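Local structure of protein-tyrosine phosphatase mitochondrial 1 (Mus musculus, 3RGO) at residues H7-G12 / V92-K97; H3-T8 / A127-H132; R30-M35 / V56-L61. The protein dephosphorylates phosphatidylglycerophosphate to phosphatidylglycerol, an essential step on the way to the mitochondrial lipid cardiolipin. All blocks are in the same frame, centred on the assembly; numbering follows the deposited sequence.

Contact 1 (H7-G12 / V92-K97); sequences HTVLLG and VYVHCK. With SO4 (sulfate ion), chain B.
Val-9 turns CG1 anti to its backbone N (chi1 169°), whereas Val-94 brings up CG2, the branch beside its own backbone N; these methyls meet at 4.0 Å between two parallel strands of the cysteine-phosphatase sheet, the second of which runs straight into the P-loop. Compact valines suit this buried face, which helix 102-115 helps to cover. On the face of Leu-10, Tyr-93 carries its ring obliquely over the first strand from Leu-10 to Gly-12, with OH 3.5 Å from Gly-12 CA. Gly-12 has no side chain on that face, and the hydroxyl passes over it to bond with Ala-13 O. Leu-10 is gripped twice, its N bonding Val-92 O at 2.9 Å and its O receiving Val-94 N at 2.8 Å. Gly-12 N gives a longer bond, 3.3 Å, to Val-94 O. Beyond, His-95 ND1 gives a nearly straight bond, in its own ring plane, to Cys-96 O. Lys-97 N holds sulfate O4 at 2.8 Å, and Ala-98, Arg-100, Arg-102 and Ser-103 complete the cradle, consistent with a phosphate site. Cys-96, the predicted phosphocysteine residue, places SG 3.6 Å from sulfate O4.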
ATOM      1  N   HIS A   7      -6.797  10.958   2.163  1.00 41.91           N
ATOM      2  CA  HIS A   7      -6.504  11.430   3.511  1.00 45.79           C
ATOM      3  C   HIS A   7      -5.702  10.410   4.333  1.00 43.16           C
ATOM      4  O   HIS A   7      -5.042  10.776   5.302  1.00 40.53           O
ATOM      5  CB  HIS A   7      -7.803  11.813   4.232  1.00 53.26           C
ATOM      6  CG  HIS A   7      -7.589  12.583   5.499  1.00 65.07           C
ATOM      7  ND1 HIS A   7      -7.628  11.994   6.744  1.00 69.79           N
ATOM      8  CD2 HIS A   7      -7.333  13.896   5.710  1.00 71.96           C
ATOM      9  CE1 HIS A   7      -7.408  12.913   7.671  1.00 74.06           C
ATOM     10  NE2 HIS A   7      -7.225  14.073   7.069  1.00 75.11           N
ATOM     11  N   THR A   8      -5.761   9.136   3.944  1.00 40.51           N
ATOM     12  CA  THR A   8      -5.087   8.069   4.693  1.00 40.54           C
ATOM     13  C   THR A   8      -3.814   7.573   4.011  1.00 40.34           C
ATOM     14  O   THR A   8      -2.745   7.511   4.621  1.00 41.02           O
ATOM     15  CB  THR A   8      -6.009   6.837   4.905  1.00 41.58           C
ATOM     16  OG1 THR A   8      -7.183   7.216   5.634  1.00 42.80           O
ATOM     17  CG2 THR A   8      -5.280   5.741   5.675  1.00 39.64           C
ATOM     18  N   VAL A   9      -3.933   7.220   2.738  1.00 36.19           N
ATOM     19  CA  VAL A   9      -2.868   6.493   2.057  1.00 34.04           C
ATOM     20  C   VAL A   9      -1.920   7.368   1.246  1.00 35.56           C
ATOM     21  O   VAL A   9      -2.343   8.280   0.541  1.00 39.44           O
ATOM     22  CB  VAL A   9      -3.448   5.392   1.156  1.00 34.34           C
ATOM     23  CG1 VAL A   9      -2.365   4.809   0.241  1.00 30.38           C
ATOM     24  CG2 VAL A   9      -4.093   4.313   2.010  1.00 31.09           C
ATOM     25  N   LEU A  10      -0.628   7.080   1.368  1.00 35.20           N
ATOM     26  CA  LEU A  10       0.367   7.615   0.453  1.00 33.37           C
ATOM     27  C   LEU A  10       1.070   6.458  -0.250  1.00 36.29           C
ATOM     28  O   LEU A  10       1.252   5.384   0.327  1.00 35.56           O
ATOM     29  CB  LEU A  10       1.385   8.487   1.192  1.00 35.90           C
ATOM     30  CG  LEU A  10       0.788   9.632   2.016  1.00 39.37           C
ATOM     31  CD1 LEU A  10       0.643   9.221   3.476  1.00 40.21           C
ATOM     32  CD2 LEU A  10       1.647  10.881   1.891  1.00 42.64           C
ATOM     33  N   LEU A  11       1.444   6.690  -1.502  1.00 36.77           N
ATOM     34  CA  LEU A  11       2.134   5.700  -2.320  1.00 36.56           C
ATOM     35  C   LEU A  11       3.439   6.311  -2.827  1.00 38.75           C
ATOM     36  O   LEU A  11       3.430   7.387  -3.426  1.00 41.82           O
ATOM     37  CB  LEU A  11       1.256   5.292  -3.504  1.00 34.89           C
ATOM     38  CG  LEU A  11       1.918   4.476  -4.618  1.00 34.49           C
ATOM     39  CD1 LEU A  11       2.329   3.093  -4.128  1.00 32.63           C
ATOM     40  CD2 LEU A  11       1.005   4.369  -5.830  1.00 37.55           C
ATOM     41  N   GLY A  12       4.559   5.637  -2.580  1.00 36.42           N
ATOM     42  CA  GLY A  12       5.851   6.158  -3.001  1.00 37.30           C
ATOM     43  C   GLY A  12       6.975   5.143  -3.065  1.00 39.44           C
ATOM     44  O   GLY A  12       6.792   3.966  -2.752  1.00 37.27           O
ATOM     45  N   VAL A  92      -0.905   6.149   6.266  1.00 37.22           N
ATOM     46  CA  VAL A  92      -0.084   4.977   6.013  1.00 40.34           C
ATOM     47  C   VAL A  92       0.686   5.164   4.717  1.00 37.59           C
ATOM     48  O   VAL A  92       0.109   5.524   3.689  1.00 39.01           O
ATOM     49  CB  VAL A  92      -0.939   3.694   5.916  1.00 43.33           C
ATOM     50  CG1 VAL A  92      -0.082   2.512   5.473  1.00 38.54           C
ATOM     51  CG2 VAL A  92      -1.610   3.404   7.251  1.00 44.70           C
ATOM     52  N   TYR A  93       1.992   4.928   4.780  1.00 34.94           N
ATOM     53  CA  TYR A  93       2.860   4.992   3.613  1.00 34.20           C
ATOM     54  C   TYR A  93       3.019   3.586   3.049  1.00 37.05           C
ATOM     55  O   TYR A  93       3.417   2.664   3.763  1.00 36.08           O
ATOM     56  CB  TYR A  93       4.223   5.560   4.017  1.00 33.27           C
ATOM     57  CG  TYR A  93       5.143   5.945   2.880  1.00 35.69           C
ATOM     58  CD1 TYR A  93       5.928   4.991   2.237  1.00 36.13           C
ATOM     59  CD2 TYR A  93       5.265   7.274   2.478  1.00 41.50           C
ATOM     60  CE1 TYR A  93       6.792   5.352   1.212  1.00 38.20           C
ATOM     61  CE2 TYR A  93       6.130   7.643   1.454  1.00 36.87           C
ATOM     62  CZ  TYR A  93       6.888   6.678   0.825  1.00 39.41           C
ATOM     63  OH  TYR A  93       7.746   7.043  -0.192  1.00 44.03           O
ATOM     64  N   VAL A  94       2.697   3.430   1.768  1.00 36.07           N
ATOM     65  CA  VAL A  94       2.723   2.132   1.111  1.00 32.01           C
ATOM     66  C   VAL A  94       3.833   2.118   0.076  1.00 34.47           C
ATOM     67  O   VAL A  94       3.879   2.977  -0.805  1.00 34.91           O
ATOM     68  CB  VAL A  94       1.367   1.843   0.408  1.00 32.76           C
ATOM     69  CG1 VAL A  94       1.361   0.463  -0.219  1.00 32.44           C
ATOM     70  CG2 VAL A  94       0.221   1.977   1.395  1.00 30.58           C
ATOM     71  N   HIS A  95       4.734   1.147   0.178  1.00 34.81           N
ATOM     72  CA  HIS A  95       5.857   1.093  -0.747  1.00 31.48           C
ATOM     73  C   HIS A  95       6.366  -0.305  -1.032  1.00 32.41           C
ATOM     74  O   HIS A  95       6.161  -1.243  -0.266  1.00 31.51           O
ATOM     75  CB  HIS A  95       7.034   1.922  -0.210  1.00 31.66           C
ATOM     76  CG  HIS A  95       7.765   1.259   0.917  1.00 31.16           C
ATOM     77  ND1 HIS A  95       8.855   0.439   0.719  1.00 34.12           N
ATOM     78  CD2 HIS A  95       7.548   1.277   2.255  1.00 32.17           C
ATOM     79  CE1 HIS A  95       9.284  -0.012   1.885  1.00 35.44           C
ATOM     80  NE2 HIS A  95       8.507   0.482   2.833  1.00 36.41           N
ATOM     81  N   CYS A  96       7.052  -0.418  -2.160  1.00 36.70           N
ATOM     82  CA  CYS A  96       7.949  -1.521  -2.409  1.00 37.29           C
ATOM     83  C   CYS A  96       9.283  -0.863  -2.742  1.00 39.95           C
ATOM     84  O   CYS A  96       9.959  -0.338  -1.851  1.00 43.44           O
ATOM     85  CB  CYS A  96       7.439  -2.396  -3.556  1.00 34.30           C
ATOM     86  SG  CYS A  96       8.398  -3.907  -3.799  1.00 40.05           S
ATOM     87  N   LYS A  97       9.633  -0.836  -4.022  1.00 37.56           N
ATOM     88  CA  LYS A  97      10.865  -0.182  -4.459  1.00 45.81           C
ATOM     89  C   LYS A  97      10.597   1.169  -5.114  1.00 45.52           C
ATOM     90  O   LYS A  97      10.942   2.213  -4.571  1.00 46.13           O
ATOM     91  CB  LYS A  97      11.633  -1.075  -5.441  1.00 54.82           C
ATOM     92  CG  LYS A  97      12.251  -2.319  -4.822  1.00 58.79           C
ATOM     93  CD  LYS A  97      13.125  -3.044  -5.841  1.00 65.33           C
ATOM     94  CE  LYS A  97      14.199  -2.119  -6.401  1.00 67.27           C
ATOM     95  NZ  LYS A  97      15.032  -2.778  -7.455  1.00 71.67           N
TER
HETATM   96  S   SO4 B   1       7.154  -1.445  -7.096  1.00 44.58           S
HETATM   97  O1  SO4 B   1       6.902  -2.709  -7.781  1.00 44.49           O
HETATM   98  O2  SO4 B   1       7.135  -0.343  -8.053  1.00 38.98           O
HETATM   99  O3  SO4 B   1       6.130  -1.235  -6.081  1.00 43.11           O
HETATM  100  O4  SO4 B   1       8.470  -1.485  -6.461  1.00 42.08           O

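Contact 2 (H3-T8 / A127-H132); sequences HRIDHT and AKIRSH
The N-terminal beta hairpin, formed by strands 2-4 and 9-12, here meets residues 129-130, at the end of helix 119-129, and the joint backs onto the P-loop. His-3, on the edge strand, points its CB toward these residues and offers two surfaces. Over one ring face lie the carbonyl of Ile-129, whose O is 3.5 Å from His-3 CD2, and the CA of Arg-130, a CH-pi contact 4.1 Å from the ring centroid. At the rim, His-3 ND1 accepts a 2.8 Å hydrogen bond from Arg-130 NH1. ND1 lies near the guanidinium plane, while NH1 stands tilted from the imidazole plane; the two planes are 61° apart. Arg-130 can reach it because CG is anti to the backbone N (chi1 -177°) and the chain stays extended as far as NE, its CG passing ND1 on the way. An arginine suits this place, since NE and NH2 also bond the P-loop carbonyls of Gly-99 and Ala-98, which fixes the group's rotation. Accepting at ND1 is consistent with a neutral His-3. Ile-129 adds the apolar share: its CG2 packs 3.7 Å from His-3 CB, and its CD1 comes loosely, at 4.5 Å, to Ile-5 CD1. The hairpin's connection is shaped by an Asx turn, with Asp-6 OD1 taking Thr-8 N at 2.8 Å from above the carboxylate plane. Arg-4, whose NH2 is salt-bridged to Glu-27, closes the bend with a hydrogen bond from NH1 to Asp-6 O (2.9 Å), in the carbonyl plane.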
ATOM      1  N   HIS A   3       3.414  10.218  -3.534  1.00 43.36           N
ATOM      2  CA  HIS A   3       2.216  11.017  -3.750  1.00 45.06           C
ATOM      3  C   HIS A   3       1.143  10.626  -2.741  1.00 45.58           C
ATOM      4  O   HIS A   3       0.977   9.446  -2.421  1.00 43.93           O
ATOM      5  CB  HIS A   3       1.664  10.791  -5.161  1.00 49.20           C
ATOM      6  CG  HIS A   3       2.541  11.320  -6.252  1.00 50.25           C
ATOM      7  ND1 HIS A   3       3.552  10.575  -6.822  1.00 49.63           N
ATOM      8  CD2 HIS A   3       2.548  12.514  -6.889  1.00 52.80           C
ATOM      9  CE1 HIS A   3       4.148  11.291  -7.760  1.00 53.14           C
ATOM     10  NE2 HIS A   3       3.559  12.472  -7.819  1.00 53.97           N
ATOM     11  N   ARG A   4       0.407  11.612  -2.245  1.00 46.83           N
ATOM     12  CA  ARG A   4      -0.757  11.327  -1.415  1.00 40.32           C
ATOM     13  C   ARG A   4      -1.904  10.830  -2.293  1.00 41.52           C
ATOM     14  O   ARG A   4      -2.214  11.432  -3.326  1.00 37.98           O
ATOM     15  CB  ARG A   4      -1.187  12.561  -0.619  1.00 44.93           C
ATOM     16  CG  ARG A   4      -2.512  12.371   0.111  1.00 49.94           C
ATOM     17  CD  ARG A   4      -2.767  13.473   1.128  1.00 52.34           C
ATOM     18  NE  ARG A   4      -1.740  13.518   2.168  1.00 49.15           N
ATOM     19  CZ  ARG A   4      -1.726  12.732   3.242  1.00 49.42           C
ATOM     20  NH1 ARG A   4      -2.677  11.820   3.417  1.00 46.08           N
ATOM     21  NH2 ARG A   4      -0.754  12.853   4.140  1.00 45.23           N
ATOM     22  N   ILE A   5      -2.521   9.723  -1.886  1.00 38.63           N
ATOM     23  CA  ILE A   5      -3.633   9.146  -2.634  1.00 37.95           C
ATOM     24  C   ILE A   5      -4.962   9.675  -2.099  1.00 37.87           C
ATOM     25  O   ILE A   5      -5.841  10.083  -2.864  1.00 36.60           O
ATOM     26  CB  ILE A   5      -3.620   7.606  -2.565  1.00 36.49           C
ATOM     27  CG1 ILE A   5      -2.300   7.056  -3.124  1.00 38.92           C
ATOM     28  CG2 ILE A   5      -4.804   7.029  -3.324  1.00 36.00           C
ATOM     29  CD1 ILE A   5      -2.044   7.412  -4.586  1.00 39.82           C
ATOM     30  N   ASP A   6      -5.101   9.655  -0.779  1.00 36.83           N
ATOM     31  CA  ASP A   6      -6.230  10.292  -0.110  1.00 36.31           C
ATOM     32  C   ASP A   6      -5.820  10.706   1.302  1.00 39.40           C
ATOM     33  O   ASP A   6      -4.629  10.805   1.604  1.00 40.61           O
ATOM     34  CB  ASP A   6      -7.492   9.405  -0.123  1.00 41.31           C
ATOM     35  CG  ASP A   6      -7.330   8.114   0.671  1.00 41.14           C
ATOM     36  OD1 ASP A   6      -6.347   7.978   1.426  1.00 40.52           O
ATOM     37  OD2 ASP A   6      -8.208   7.230   0.545  1.00 40.45           O
ATOM     38  N   HIS A   7      -6.797  10.958   2.163  1.00 41.91           N
ATOM     39  CA  HIS A   7      -6.504  11.430   3.511  1.00 45.79           C
ATOM     40  C   HIS A   7      -5.702  10.410   4.333  1.00 43.16           C
ATOM     41  O   HIS A   7      -5.042  10.776   5.302  1.00 40.53           O
ATOM     42  CB  HIS A   7      -7.803  11.813   4.232  1.00 53.26           C
ATOM     43  CG  HIS A   7      -7.589  12.583   5.499  1.00 65.07           C
ATOM     44  ND1 HIS A   7      -7.628  11.994   6.744  1.00 69.79           N
ATOM     45  CD2 HIS A   7      -7.333  13.896   5.710  1.00 71.96           C
ATOM     46  CE1 HIS A   7      -7.408  12.913   7.671  1.00 74.06           C
ATOM     47  NE2 HIS A   7      -7.225  14.073   7.069  1.00 75.11           N
ATOM     48  N   THR A   8      -5.761   9.136   3.944  1.00 40.51           N
ATOM     49  CA  THR A   8      -5.087   8.069   4.693  1.00 40.54           C
ATOM     50  C   THR A   8      -3.814   7.573   4.011  1.00 40.34           C
ATOM     51  O   THR A   8      -2.745   7.511   4.621  1.00 41.02           O
ATOM     52  CB  THR A   8      -6.009   6.837   4.905  1.00 41.58           C
ATOM     53  OG1 THR A   8      -7.183   7.216   5.634  1.00 42.80           O
ATOM     54  CG2 THR A   8      -5.280   5.741   5.675  1.00 39.64           C
ATOM     55  N   ALA A 127      -3.182   6.366 -11.304  1.00 44.38           N
ATOM     56  CA  ALA A 127      -2.361   6.838 -12.421  1.00 42.89           C
ATOM     57  C   ALA A 127      -2.590   8.318 -12.724  1.00 47.46           C
ATOM     58  O   ALA A 127      -1.740   8.979 -13.319  1.00 49.39           O
ATOM     59  CB  ALA A 127      -2.603   5.987 -13.666  1.00 43.22           C
ATOM     60  N   LYS A 128      -3.741   8.838 -12.311  1.00 50.12           N
ATOM     61  CA  LYS A 128      -4.043  10.251 -12.509  1.00 54.72           C
ATOM     62  C   LYS A 128      -3.191  11.106 -11.573  1.00 54.81           C
ATOM     63  O   LYS A 128      -2.944  12.285 -11.837  1.00 56.85           O
ATOM     64  CB  LYS A 128      -5.531  10.519 -12.272  1.00 58.58           C
ATOM     65  CG  LYS A 128      -6.030  11.843 -12.828  1.00 61.29           C
ATOM     66  CD  LYS A 128      -7.534  11.986 -12.641  1.00 62.16           C
ATOM     67  CE  LYS A 128      -8.296  10.860 -13.327  1.00 66.28           C
ATOM     68  NZ  LYS A 128      -8.202  10.927 -14.814  1.00 69.97           N
ATOM     69  N   ILE A 129      -2.732  10.495 -10.485  1.00 51.97           N
ATOM     70  CA  ILE A 129      -1.942  11.196  -9.479  1.00 48.96           C
ATOM     71  C   ILE A 129      -0.447  10.922  -9.618  1.00 48.31           C
ATOM     72  O   ILE A 129       0.369  11.841  -9.547  1.00 48.93           O
ATOM     73  CB  ILE A 129      -2.374  10.803  -8.054  1.00 44.13           C
ATOM     74  CG1 ILE A 129      -3.821  11.227  -7.806  1.00 44.93           C
ATOM     75  CG2 ILE A 129      -1.426  11.422  -7.017  1.00 37.40           C
ATOM     76  CD1 ILE A 129      -4.427  10.622  -6.556  1.00 48.04           C
ATOM     77  N   ARG A 130      -0.095   9.655  -9.813  1.00 46.58           N
ATOM     78  CA  ARG A 130       1.305   9.246  -9.854  1.00 48.97           C
ATOM     79  C   ARG A 130       1.669   8.614 -11.198  1.00 50.05           C
ATOM     80  O   ARG A 130       0.950   7.759 -11.708  1.00 48.15           O
ATOM     81  CB  ARG A 130       1.603   8.284  -8.701  1.00 46.98           C
ATOM     82  CG  ARG A 130       3.053   7.839  -8.602  1.00 46.73           C
ATOM     83  CD  ARG A 130       3.330   7.208  -7.244  1.00 41.93           C
ATOM     84  NE  ARG A 130       4.684   6.670  -7.151  1.00 40.66           N
ATOM     85  CZ  ARG A 130       5.758   7.384  -6.820  1.00 40.67           C
ATOM     86  NH1 ARG A 130       5.642   8.676  -6.549  1.00 40.35           N
ATOM     87  NH2 ARG A 130       6.951   6.806  -6.760  1.00 37.97           N
ATOM     88  N   SER A 131       2.799   9.036 -11.756  1.00 52.46           N
ATOM     89  CA  SER A 131       3.202   8.619 -13.093  1.00 52.61           C
ATOM     90  C   SER A 131       3.823   7.223 -13.122  1.00 49.42           C
ATOM     91  O   SER A 131       4.282   6.707 -12.100  1.00 48.31           O
ATOM     92  CB  SER A 131       4.194   9.626 -13.679  1.00 58.37           C
ATOM     93  OG  SER A 131       5.468   9.484 -13.071  1.00 62.24           O
ATOM     94  N   HIS A 132       3.832   6.624 -14.309  1.00 44.57           N
ATOM     95  CA  HIS A 132       4.472   5.329 -14.533  1.00 47.89           C
ATOM     96  C   HIS A 132       3.901   4.193 -13.682  1.00 44.74           C
ATOM     97  O   HIS A 132       4.600   3.229 -13.359  1.00 42.35           O
ATOM     98  CB  HIS A 132       5.987   5.442 -14.353  1.00 55.87           C
ATOM     99  CG  HIS A 132       6.622   6.464 -15.245  1.00 66.29           C
ATOM    100  ND1 HIS A 132       6.891   6.226 -16.575  1.00 71.85           N
ATOM    101  CD2 HIS A 132       7.031   7.731 -14.998  1.00 71.71           C
ATOM    102  CE1 HIS A 132       7.441   7.303 -17.110  1.00 76.09           C
ATOM    103  NE2 HIS A 132       7.538   8.230 -16.174  1.00 76.66           N
TER

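Contact 3 (R30-M35 / V56-L61); sequences RGVITM and VEQLRL
The carboxamide of Gln-58 reaches Thr-34 with its NE2 end, donating to OG1 at 2.9 Å with the hydroxyl tilted 27° from the amide plane. At its other end OE1 takes a weak bond from Arg-60 NH1, part of a second flat group on the same strand. Glutamine, with a donor and an acceptor, suits a position between a hydroxyl and a guanidinium, while Thr-34 OG1 also bonds His-95 NE2 and so links this pair to the strand entering the P-loop. Beside the amide's stem, Val-32 puts CG1 in the crowded position between its N and carbonyl carbon (chi1 55°), where it lies 3.5 Å from Gln-58 CB and 3.6 Å from Val-56 CG2. The opposite face is mostly apolar, with Glu-57, salt-bridged to Lys-84, at one end; Ile-33 CG2 meets Leu-61 CD1 at 4.0 Å, and Phe-81 and Met-106 from helices 72-88 and 102-115 pack against these residues. Between the faces the backbones are tightly bonded, Val-32 O receiving Leu-59 N at 2.7 Å and Thr-34 O receiving Leu-61 N at 2.8 Å. Parallel strands joined through helix 48-53 in this way form a beta-alpha-beta crossover, here at the edge of the phosphatase sheet.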
ATOM      1  N   ARG A  30       1.658   7.146  10.469  1.00 46.55           N
ATOM      2  CA  ARG A  30       1.806   6.355  11.686  1.00 45.63           C
ATOM      3  C   ARG A  30       1.862   4.870  11.369  1.00 41.53           C
ATOM      4  O   ARG A  30       2.019   4.037  12.259  1.00 43.99           O
ATOM      5  CB  ARG A  30       0.666   6.647  12.663  1.00 48.17           C
ATOM      6  CG  ARG A  30       0.684   8.064  13.195  1.00 55.14           C
ATOM      7  CD  ARG A  30       1.952   8.317  13.992  1.00 60.75           C
ATOM      8  NE  ARG A  30       2.348   9.719  13.946  1.00 67.69           N
ATOM      9  CZ  ARG A  30       1.827  10.668  14.717  1.00 75.80           C
ATOM     10  NH1 ARG A  30       0.875  10.364  15.591  1.00 76.52           N
ATOM     11  NH2 ARG A  30       2.251  11.921  14.611  1.00 77.27           N
ATOM     12  N   GLY A  31       1.727   4.538  10.091  1.00 39.43           N
ATOM     13  CA  GLY A  31       1.790   3.159   9.660  1.00 37.23           C
ATOM     14  C   GLY A  31       2.541   3.064   8.350  1.00 35.94           C
ATOM     15  O   GLY A  31       2.538   3.999   7.553  1.00 36.86           O
ATOM     16  N   VAL A  32       3.206   1.942   8.130  1.00 34.28           N
ATOM     17  CA  VAL A  32       3.911   1.739   6.874  1.00 34.42           C
ATOM     18  C   VAL A  32       3.696   0.307   6.415  1.00 36.59           C
ATOM     19  O   VAL A  32       3.801  -0.637   7.204  1.00 37.61           O
ATOM     20  CB  VAL A  32       5.418   2.083   6.994  1.00 46.77           C
ATOM     21  CG1 VAL A  32       6.060   1.298   8.124  1.00 51.52           C
ATOM     22  CG2 VAL A  32       6.155   1.841   5.668  1.00 42.66           C
ATOM     23  N   ILE A  33       3.331   0.156   5.149  1.00 35.43           N
ATOM     24  CA  ILE A  33       3.216  -1.162   4.551  1.00 35.36           C
ATOM     25  C   ILE A  33       4.436  -1.368   3.679  1.00 35.14           C
ATOM     26  O   ILE A  33       4.642  -0.645   2.707  1.00 35.47           O
ATOM     27  CB  ILE A  33       1.937  -1.317   3.714  1.00 33.24           C
ATOM     28  CG1 ILE A  33       0.707  -1.150   4.610  1.00 32.68           C
ATOM     29  CG2 ILE A  33       1.932  -2.676   3.010  1.00 32.50           C
ATOM     30  CD1 ILE A  33      -0.626  -1.281   3.877  1.00 34.13           C
ATOM     31  N   THR A  34       5.258  -2.338   4.054  1.00 36.49           N
ATOM     32  CA  THR A  34       6.496  -2.610   3.335  1.00 38.29           C
ATOM     33  C   THR A  34       6.383  -3.912   2.568  1.00 39.70           C
ATOM     34  O   THR A  34       6.168  -4.973   3.147  1.00 45.11           O
ATOM     35  CB  THR A  34       7.697  -2.681   4.292  1.00 38.61           C
ATOM     36  OG1 THR A  34       7.857  -1.414   4.944  1.00 40.24           O
ATOM     37  CG2 THR A  34       8.974  -3.030   3.530  1.00 40.09           C
ATOM     38  N   MET A  35       6.526  -3.827   1.254  1.00 41.70           N
ATOM     39  CA  MET A  35       6.402  -5.004   0.416  1.00 40.43           C
ATOM     40  C   MET A  35       7.761  -5.449  -0.094  1.00 41.05           C
ATOM     41  O   MET A  35       8.590  -4.626  -0.481  1.00 39.19           O
ATOM     42  CB  MET A  35       5.444  -4.734  -0.745  1.00 37.86           C
ATOM     43  CG  MET A  35       4.000  -4.570  -0.300  1.00 40.72           C
ATOM     44  SD  MET A  35       2.967  -3.764  -1.534  1.00 49.23           S
ATOM     45  CE  MET A  35       3.247  -2.059  -1.081  1.00121.73           C
ATOM     46  N   VAL A  56       5.696   4.854  14.314  1.00 52.13           N
ATOM     47  CA  VAL A  56       4.957   4.225  13.221  1.00 52.04           C
ATOM     48  C   VAL A  56       5.079   2.702  13.213  1.00 50.22           C
ATOM     49  O   VAL A  56       6.162   2.146  13.382  1.00 49.68           O
ATOM     50  CB  VAL A  56       5.303   4.830  11.833  1.00 46.57           C
ATOM     51  CG1 VAL A  56       6.427   5.826  11.939  1.00 43.33           C
ATOM     52  CG2 VAL A  56       5.602   3.731  10.805  1.00 43.62           C
ATOM     53  N   GLU A  57       3.940   2.043  13.033  1.00 48.93           N
ATOM     54  CA  GLU A  57       3.880   0.592  12.961  1.00 49.23           C
ATOM     55  C   GLU A  57       4.141   0.125  11.531  1.00 45.02           C
ATOM     56  O   GLU A  57       3.544   0.644  10.582  1.00 41.98           O
ATOM     57  CB  GLU A  57       2.503   0.108  13.420  1.00 47.55           C
ATOM     58  CG  GLU A  57       2.345  -1.402  13.468  1.00 47.06           C
ATOM     59  CD  GLU A  57       0.928  -1.822  13.823  1.00 51.63           C
ATOM     60  OE1 GLU A  57       0.049  -0.937  13.899  1.00 49.60           O
ATOM     61  OE2 GLU A  57       0.692  -3.035  14.020  1.00 52.04           O
ATOM     62  N   GLN A  58       5.023  -0.857  11.383  1.00 41.81           N
ATOM     63  CA  GLN A  58       5.344  -1.406  10.069  1.00 38.50           C
ATOM     64  C   GLN A  58       4.664  -2.749   9.853  1.00 39.18           C
ATOM     65  O   GLN A  58       4.749  -3.643  10.697  1.00 42.70           O
ATOM     66  CB  GLN A  58       6.859  -1.569   9.895  1.00 43.31           C
ATOM     67  CG  GLN A  58       7.267  -2.132   8.529  1.00 41.09           C
ATOM     68  CD  GLN A  58       8.768  -2.330   8.392  1.00 45.01           C
ATOM     69  OE1 GLN A  58       9.392  -3.007   9.210  1.00 52.25           O
ATOM     70  NE2 GLN A  58       9.353  -1.744   7.353  1.00 39.85           N
ATOM     71  N   LEU A  59       3.971  -2.878   8.728  1.00 35.58           N
ATOM     72  CA  LEU A  59       3.438  -4.163   8.297  1.00 35.45           C
ATOM     73  C   LEU A  59       4.237  -4.640   7.085  1.00 37.63           C
ATOM     74  O   LEU A  59       4.309  -3.950   6.069  1.00 40.31           O
ATOM     75  CB  LEU A  59       1.954  -4.042   7.941  1.00 34.87           C
ATOM     76  CG  LEU A  59       1.356  -5.190   7.116  1.00 38.82           C
ATOM     77  CD1 LEU A  59       1.415  -6.505   7.883  1.00 42.11           C
ATOM     78  CD2 LEU A  59      -0.076  -4.864   6.706  1.00 38.31           C
ATOM     79  N   ARG A  60       4.855  -5.809   7.200  1.00 34.46           N
ATOM     80  CA  ARG A  60       5.639  -6.351   6.104  1.00 40.39           C
ATOM     81  C   ARG A  60       4.848  -7.406   5.359  1.00 40.21           C
ATOM     82  O   ARG A  60       4.332  -8.350   5.963  1.00 38.70           O
ATOM     83  CB  ARG A  60       6.954  -6.952   6.606  1.00 48.99           C
ATOM     84  CG  ARG A  60       8.063  -5.938   6.806  1.00 54.25           C
ATOM     85  CD  ARG A  60       9.386  -6.638   7.074  1.00 64.43           C
ATOM     86  NE  ARG A  60       9.274  -7.589   8.175  1.00 72.50           N
ATOM     87  CZ  ARG A  60       9.450  -7.275   9.453  1.00 79.82           C
ATOM     88  NH1 ARG A  60       9.754  -6.029   9.796  1.00 82.68           N
ATOM     89  NH2 ARG A  60       9.325  -8.204  10.390  1.00 82.83           N
ATOM     90  N   LEU A  61       4.749  -7.236   4.045  1.00 35.04           N
ATOM     91  CA  LEU A  61       4.043  -8.199   3.217  1.00 38.26           C
ATOM     92  C   LEU A  61       4.945  -8.676   2.086  1.00 41.04           C
ATOM     93  O   LEU A  61       5.797  -7.933   1.597  1.00 42.42           O
ATOM     94  CB  LEU A  61       2.755  -7.595   2.650  1.00 37.02           C
ATOM     95  CG  LEU A  61       1.689  -7.167   3.656  1.00 38.47           C
ATOM     96  CD1 LEU A  61       0.584  -6.391   2.959  1.00 41.90           C
ATOM     97  CD2 LEU A  61       1.117  -8.377   4.399  1.00 43.01           C
TER

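How the contacts relate
From the N terminus, residues 3-8 open contact 2 and, sharing His-7 and Thr-8, run on into 7-12, which opens contact 1. The chain then makes contact 3, a short loop closed when 56-61 returns beside 30-35. Contact 1 closes a much longer loop at 92-97, and contact 2 the longest at 127-132, so contact 3 is nested within both others. In the sheet, strand 91-95 lies between 9-12 and 29-35: contact 1 binds it on one flank, and backbone bonds of Tyr-93 to Gly-31 and Ile-33 join it to contact 3. Contact 2 ties strand 2-4, at the sheet edge away from 57-61, to residues 129-130, its centre about 18 Å from that of contact 3.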